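Local coordinates for protein trichothecene 3-O-acetyltransferase (Gibberella zeae, PDB 2RKV) that probably transfers an acetyl group from acetyl-CoA to the 3-hydroxyl of trichothecene mycotoxins such as T-2, as a member of the BAHD acyltransferase superfamily, at residues V162-R176 / A381-G393. Sequence-based numbering, arbitrary orientation.
Sequences VGQDAVIRLLSKACR and AKVGLWDYDFGLG
Asp165 and Tyr388 join helix 161-176 to the loop 381-393, which carries Asp389-Phe390-Gly391-Leu392-Gly393, the counterpart here of the BAHD DFGWG motif. Tyr388 OH donates to Asp165 OD1 at 2.6 Å, from above the carboxylate plane. The other oxygen, OD2, takes the backbone N-H of Gly384 at 2.8 Å in a nearly straight bond (165°). CG of Asp165 is anti to the backbone N (chi1 -177°), which sends the carboxylate out to the loop. Gly384 O lies over one face of the Tyr388 ring; Arg169 CA lies over the opposite face and makes a CH-pi contact. Arg169 NH2 also reaches Tyr388 OH, but this side chain has two conformers, so that bond is doubtful.

Further along the helix, Phe390 N donates to Ser172 OG at 2.9 Å. Ser172 CB lies over one face of the Phe390 ring, offset toward the rim and 4.0 Å from the ring centroid. Ile168 CG2 meets the ring edge, 3.5 Å from Phe390 CZ. The same methyl packs against Leu385 CD2. Leu25 and Tyr27 of strand 20-28 and Leu150 of strand 147-155 also touch Phe390. The motif phenylalanine is thus buried between helix and sheet. As in other BAHD enzymes, the motif sits away from the reaction centre. The helix follows the HXXXD segment, His156 to Asp160, and Val162 at this same N-terminal end approaches coenzyme A.

Asp389 to Leu392 form a type I' turn. Lys396 pairs with Asp389 OD2, and Asp178 with Arg176 NE. Asp389 OD1 has two donors. Gly391 N closes an Asx turn on its anti side at 2.8 Å, and Arg176 NH1 makes a salt bridge on its syn side at 3.0 Å.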
loop_
_atom_site.group_PDB
_atom_site.type_symbol
_atom_site.label_atom_id
_atom_site.label_comp_id
_atom_site.label_asym_id
_atom_site.label_seq_id
_atom_site.Cartn_x
_atom_site.Cartn_y
_atom_site.Cartn_z
ATOM N N VAL A 162 4.179 3.865 3.977
ATOM C CA VAL A 162 5.442 4.297 4.590
ATOM C C VAL A 162 5.135 4.873 5.984
ATOM O O VAL A 162 5.800 4.528 6.966
ATOM C CB VAL A 162 6.208 5.303 3.710
ATOM C CG1 VAL A 162 7.414 5.910 4.454
ATOM C CG2 VAL A 162 6.672 4.604 2.409
ATOM N N GLY A 163 4.103 5.711 6.059
ATOM C CA GLY A 163 3.671 6.271 7.345
ATOM C C GLY A 163 3.165 5.181 8.280
ATOM O O GLY A 163 3.469 5.172 9.480
ATOM N N GLN A 164 2.392 4.252 7.727
ATOM C CA GLN A 164 1.838 3.145 8.515
ATOM C C GLN A 164 2.964 2.306 9.099
ATOM O O GLN A 164 2.923 1.921 10.275
ATOM C CB GLN A 164 0.921 2.287 7.638
ATOM C CG GLN A 164 0.092 1.252 8.411
ATOM C CD GLN A 164 -1.122 0.805 7.606
ATOM O OE1 GLN A 164 -1.672 1.584 6.821
ATOM N NE2 GLN A 164 -1.542 -0.448 7.791
ATOM N N ASP A 165 3.991 2.050 8.286
ATOM C CA ASP A 165 5.168 1.318 8.752
ATOM C C ASP A 165 5.832 2.084 9.909
ATOM O O ASP A 165 6.230 1.480 10.912
ATOM C CB ASP A 165 6.160 1.129 7.592
ATOM C CG ASP A 165 7.386 0.307 7.982
ATOM O OD1 ASP A 165 7.249 -0.661 8.759
ATOM O OD2 ASP A 165 8.492 0.600 7.473
ATOM N N ALA A 166 5.946 3.409 9.774
ATOM C CA ALA A 166 6.564 4.232 10.822
ATOM C C ALA A 166 5.798 4.102 12.143
ATOM O O ALA A 166 6.409 3.932 13.199
ATOM C CB ALA A 166 6.644 5.683 10.379
ATOM N N VAL A 167 4.468 4.125 12.056
ATOM C CA VAL A 167 3.586 3.971 13.225
ATOM C C VAL A 167 3.758 2.579 13.853
ATOM O O VAL A 167 3.934 2.445 15.085
ATOM C CB VAL A 167 2.109 4.252 12.832
ATOM C CG1 VAL A 167 1.135 3.881 13.962
ATOM C CG2 VAL A 167 1.940 5.745 12.475
ATOM N N ILE A 168 3.732 1.550 13.007
ATOM C CA ILE A 168 3.862 0.157 13.465
ATOM C C ILE A 168 5.228 -0.093 14.130
ATOM O O ILE A 168 5.308 -0.745 15.174
ATOM C CB ILE A 168 3.579 -0.855 12.328
ATOM C CG1 ILE A 168 2.150 -0.663 11.803
ATOM C CG2 ILE A 168 3.794 -2.297 12.817
ATOM C CD1 ILE A 168 1.824 -1.468 10.549
ATOM N N ARG A 169 6.282 0.456 13.528
ATOM C CA ARG A 169 7.635 0.368 14.069
ATOM C C ARG A 169 7.688 0.904 15.503
ATOM O O ARG A 169 8.279 0.277 16.389
ATOM C CB ARG A 169 8.601 1.140 13.164
ATOM C CG ARG A 169 10.045 1.212 13.636
ATOM C CD ARG A 169 10.983 1.476 12.455
ATOM N NE ARG A 169 10.689 2.728 11.754
ATOM C CZ ARG A 169 10.165 2.818 10.529
ATOM N NH1 ARG A 169 9.956 4.012 9.986
ATOM N NH2 ARG A 169 9.853 1.728 9.837
ATOM N N LEU A 170 7.080 2.068 15.725
ATOM C CA LEU A 170 7.058 2.662 17.064
ATOM C C LEU A 170 6.154 1.870 18.001
ATOM O O LEU A 170 6.435 1.750 19.201
ATOM C CB LEU A 170 6.631 4.128 17.019
ATOM C CG LEU A 170 7.615 5.099 16.344
ATOM C CD1 LEU A 170 7.225 6.536 16.670
ATOM C CD2 LEU A 170 9.064 4.832 16.795
ATOM N N LEU A 171 5.070 1.312 17.465
ATOM C CA LEU A 171 4.243 0.438 18.291
ATOM C C LEU A 171 5.089 -0.748 18.778
ATOM O O LEU A 171 4.994 -1.138 19.949
ATOM C CB LEU A 171 2.995 -0.036 17.544
ATOM C CG LEU A 171 2.165 -1.136 18.225
ATOM C CD1 LEU A 171 1.700 -0.711 19.633
ATOM C CD2 LEU A 171 0.978 -1.526 17.343
ATOM N N SER A 172 5.933 -1.309 17.904
ATOM C CA SER A 172 6.794 -2.415 18.333
ATOM C C SER A 172 7.721 -1.989 19.479
ATOM O O SER A 172 7.846 -2.701 20.478
ATOM C CB SER A 172 7.600 -3.002 17.170
ATOM O OG SER A 172 8.249 -4.199 17.586
ATOM N N LYS A 173 8.334 -0.813 19.343
ATOM C CA LYS A 173 9.163 -0.247 20.419
ATOM C C LYS A 173 8.359 -0.139 21.708
ATOM O O LYS A 173 8.816 -0.537 22.777
ATOM C CB LYS A 173 9.675 1.145 20.048
ATOM C CG LYS A 173 10.791 1.151 19.012
ATOM C CD LYS A 173 11.532 2.487 19.057
ATOM C CE LYS A 173 12.734 2.496 18.116
ATOM N NZ LYS A 173 13.568 3.728 18.343
ATOM N N ALA A 174 7.155 0.408 21.595
ATOM C CA ALA A 174 6.310 0.634 22.771
ATOM C C ALA A 174 5.969 -0.688 23.464
ATOM O O ALA A 174 5.980 -0.763 24.692
ATOM C CB ALA A 174 5.056 1.384 22.387
ATOM N N CYS A 175 5.670 -1.726 22.682
ATOM C CA CYS A 175 5.421 -3.069 23.231
ATOM C C CYS A 175 6.620 -3.602 24.023
ATOM O O CYS A 175 6.462 -4.261 25.058
ATOM C CB CYS A 175 5.044 -4.038 22.107
ATOM S SG CYS A 175 3.403 -3.771 21.444
ATOM N N ARG A 176 7.820 -3.309 23.529
ATOM C CA ARG A 176 9.052 -3.723 24.192
ATOM C C ARG A 176 9.445 -2.815 25.361
ATOM O O ARG A 176 10.353 -3.141 26.124
ATOM C CB ARG A 176 10.200 -3.762 23.176
ATOM C CG ARG A 176 10.043 -4.811 22.079
ATOM C CD ARG A 176 11.251 -4.821 21.123
ATOM N NE ARG A 176 12.507 -5.004 21.852
ATOM C CZ ARG A 176 13.168 -6.160 21.963
ATOM N NH1 ARG A 176 12.721 -7.256 21.363
ATOM N NH2 ARG A 176 14.294 -6.217 22.676
ATOM N N ALA A 381 7.875 -2.906 -0.974
ATOM C CA ALA A 381 9.075 -3.741 -0.867
ATOM C C ALA A 381 10.067 -3.278 0.200
ATOM O O ALA A 381 10.700 -4.105 0.857
ATOM C CB ALA A 381 9.778 -3.853 -2.221
ATOM N N LYS A 382 10.183 -1.962 0.350
ATOM C CA LYS A 382 11.228 -1.356 1.179
ATOM C C LYS A 382 10.788 -1.042 2.606
ATOM O O LYS A 382 11.574 -0.495 3.376
ATOM C CB LYS A 382 11.763 -0.086 0.507
ATOM N N VAL A 383 9.542 -1.350 2.959
ATOM C CA VAL A 383 9.101 -1.082 4.339
ATOM C C VAL A 383 9.662 -2.130 5.302
ATOM O O VAL A 383 10.084 -3.218 4.881
ATOM C CB VAL A 383 7.567 -0.868 4.477
ATOM C CG1 VAL A 383 7.104 0.258 3.552
ATOM C CG2 VAL A 383 6.791 -2.134 4.224
ATOM N N GLY A 384 9.671 -1.791 6.586
ATOM C CA GLY A 384 10.492 -2.517 7.561
ATOM C C GLY A 384 9.825 -3.604 8.383
ATOM O O GLY A 384 10.411 -4.077 9.358
ATOM N N LEU A 385 8.626 -4.020 7.968
ATOM C CA LEU A 385 7.748 -4.888 8.769
ATOM C C LEU A 385 8.330 -6.239 9.179
ATOM O O LEU A 385 7.971 -6.772 10.235
ATOM C CB LEU A 385 6.398 -5.072 8.068
ATOM C CG LEU A 385 5.525 -3.817 8.035
ATOM C CD1 LEU A 385 4.452 -3.940 6.960
ATOM C CD2 LEU A 385 4.904 -3.542 9.412
ATOM N N TRP A 386 9.217 -6.800 8.350
ATOM C CA TRP A 386 9.862 -8.082 8.671
ATOM C C TRP A 386 10.758 -8.042 9.922
ATOM O O TRP A 386 11.166 -9.098 10.439
ATOM C CB TRP A 386 10.692 -8.582 7.489
ATOM C CG TRP A 386 9.919 -9.168 6.358
ATOM C CD1 TRP A 386 9.457 -8.511 5.251
ATOM C CD2 TRP A 386 9.557 -10.547 6.191
ATOM N NE1 TRP A 386 8.814 -9.395 4.412
ATOM C CE2 TRP A 386 8.859 -10.649 4.965
ATOM C CE3 TRP A 386 9.744 -11.705 6.966
ATOM C CZ2 TRP A 386 8.358 -11.865 4.483
ATOM C CZ3 TRP A 386 9.250 -12.917 6.485
ATOM C CH2 TRP A 386 8.560 -12.985 5.260
ATOM N N ASP A 387 11.058 -6.838 10.409
ATOM C CA ASP A 387 11.995 -6.701 11.520
ATOM C C ASP A 387 11.342 -6.578 12.899
ATOM O O ASP A 387 12.046 -6.583 13.914
ATOM C CB ASP A 387 12.922 -5.508 11.290
ATOM C CG ASP A 387 14.225 -5.635 12.045
ATOM O OD1 ASP A 387 14.819 -6.735 12.036
ATOM O OD2 ASP A 387 14.648 -4.629 12.646
ATOM N N TYR A 388 10.010 -6.480 12.948
ATOM C CA TYR A 388 9.332 -6.162 14.229
ATOM C C TYR A 388 8.849 -7.405 14.972
ATOM O O TYR A 388 8.207 -8.273 14.378
ATOM C CB TYR A 388 8.163 -5.173 14.047
ATOM C CG TYR A 388 8.458 -4.011 13.101
ATOM C CD1 TYR A 388 9.741 -3.458 13.013
ATOM C CD2 TYR A 388 7.453 -3.480 12.299
ATOM C CE1 TYR A 388 10.020 -2.415 12.113
ATOM C CE2 TYR A 388 7.711 -2.435 11.410
ATOM C CZ TYR A 388 8.993 -1.906 11.330
ATOM O OH TYR A 388 9.257 -0.882 10.447
ATOM N N ASP A 389 9.146 -7.461 16.272
ATOM C CA ASP A 389 8.776 -8.608 17.112
ATOM C C ASP A 389 7.749 -8.234 18.183
ATOM O O ASP A 389 7.176 -9.110 18.826
ATOM C CB ASP A 389 10.013 -9.219 17.770
ATOM C CG ASP A 389 10.768 -8.220 18.632
ATOM O OD1 ASP A 389 10.300 -7.912 19.738
ATOM O OD2 ASP A 389 11.844 -7.746 18.203
ATOM N N PHE A 390 7.552 -6.934 18.392
ATOM C CA PHE A 390 6.569 -6.439 19.376
ATOM C C PHE A 390 6.756 -6.961 20.809
ATOM O O PHE A 390 5.798 -6.992 21.584
ATOM C CB PHE A 390 5.129 -6.697 18.898
ATOM C CG PHE A 390 4.820 -6.073 17.567
ATOM C CD1 PHE A 390 5.014 -6.798 16.392
ATOM C CD2 PHE A 390 4.364 -4.760 17.491
ATOM C CE1 PHE A 390 4.748 -6.216 15.143
ATOM C CE2 PHE A 390 4.092 -4.165 16.261
ATOM C CZ PHE A 390 4.285 -4.899 15.082
ATOM N N GLY A 391 7.976 -7.369 21.159
ATOM C CA GLY A 391 8.246 -7.907 22.502
ATOM C C GLY A 391 7.434 -9.154 22.829
ATOM O O GLY A 391 7.260 -9.507 24.009
ATOM N N LEU A 392 6.958 -9.848 21.796
ATOM C CA LEU A 392 6.069 -10.995 22.009
ATOM C C LEU A 392 6.819 -12.291 22.290
ATOM O O LEU A 392 6.208 -13.274 22.705
ATOM C CB LEU A 392 5.108 -11.186 20.821
ATOM C CG LEU A 392 4.214 -10.001 20.454
ATOM C CD1 LEU A 392 3.376 -10.316 19.210
ATOM C CD2 LEU A 392 3.344 -9.543 21.635
ATOM N N GLY A 393 8.132 -12.292 22.055
ATOM C CA GLY A 393 8.967 -13.481 22.263
ATOM C C GLY A 393 8.763 -14.585 21.233
ATOM O O GLY A 393 9.096 -15.751 21.484
#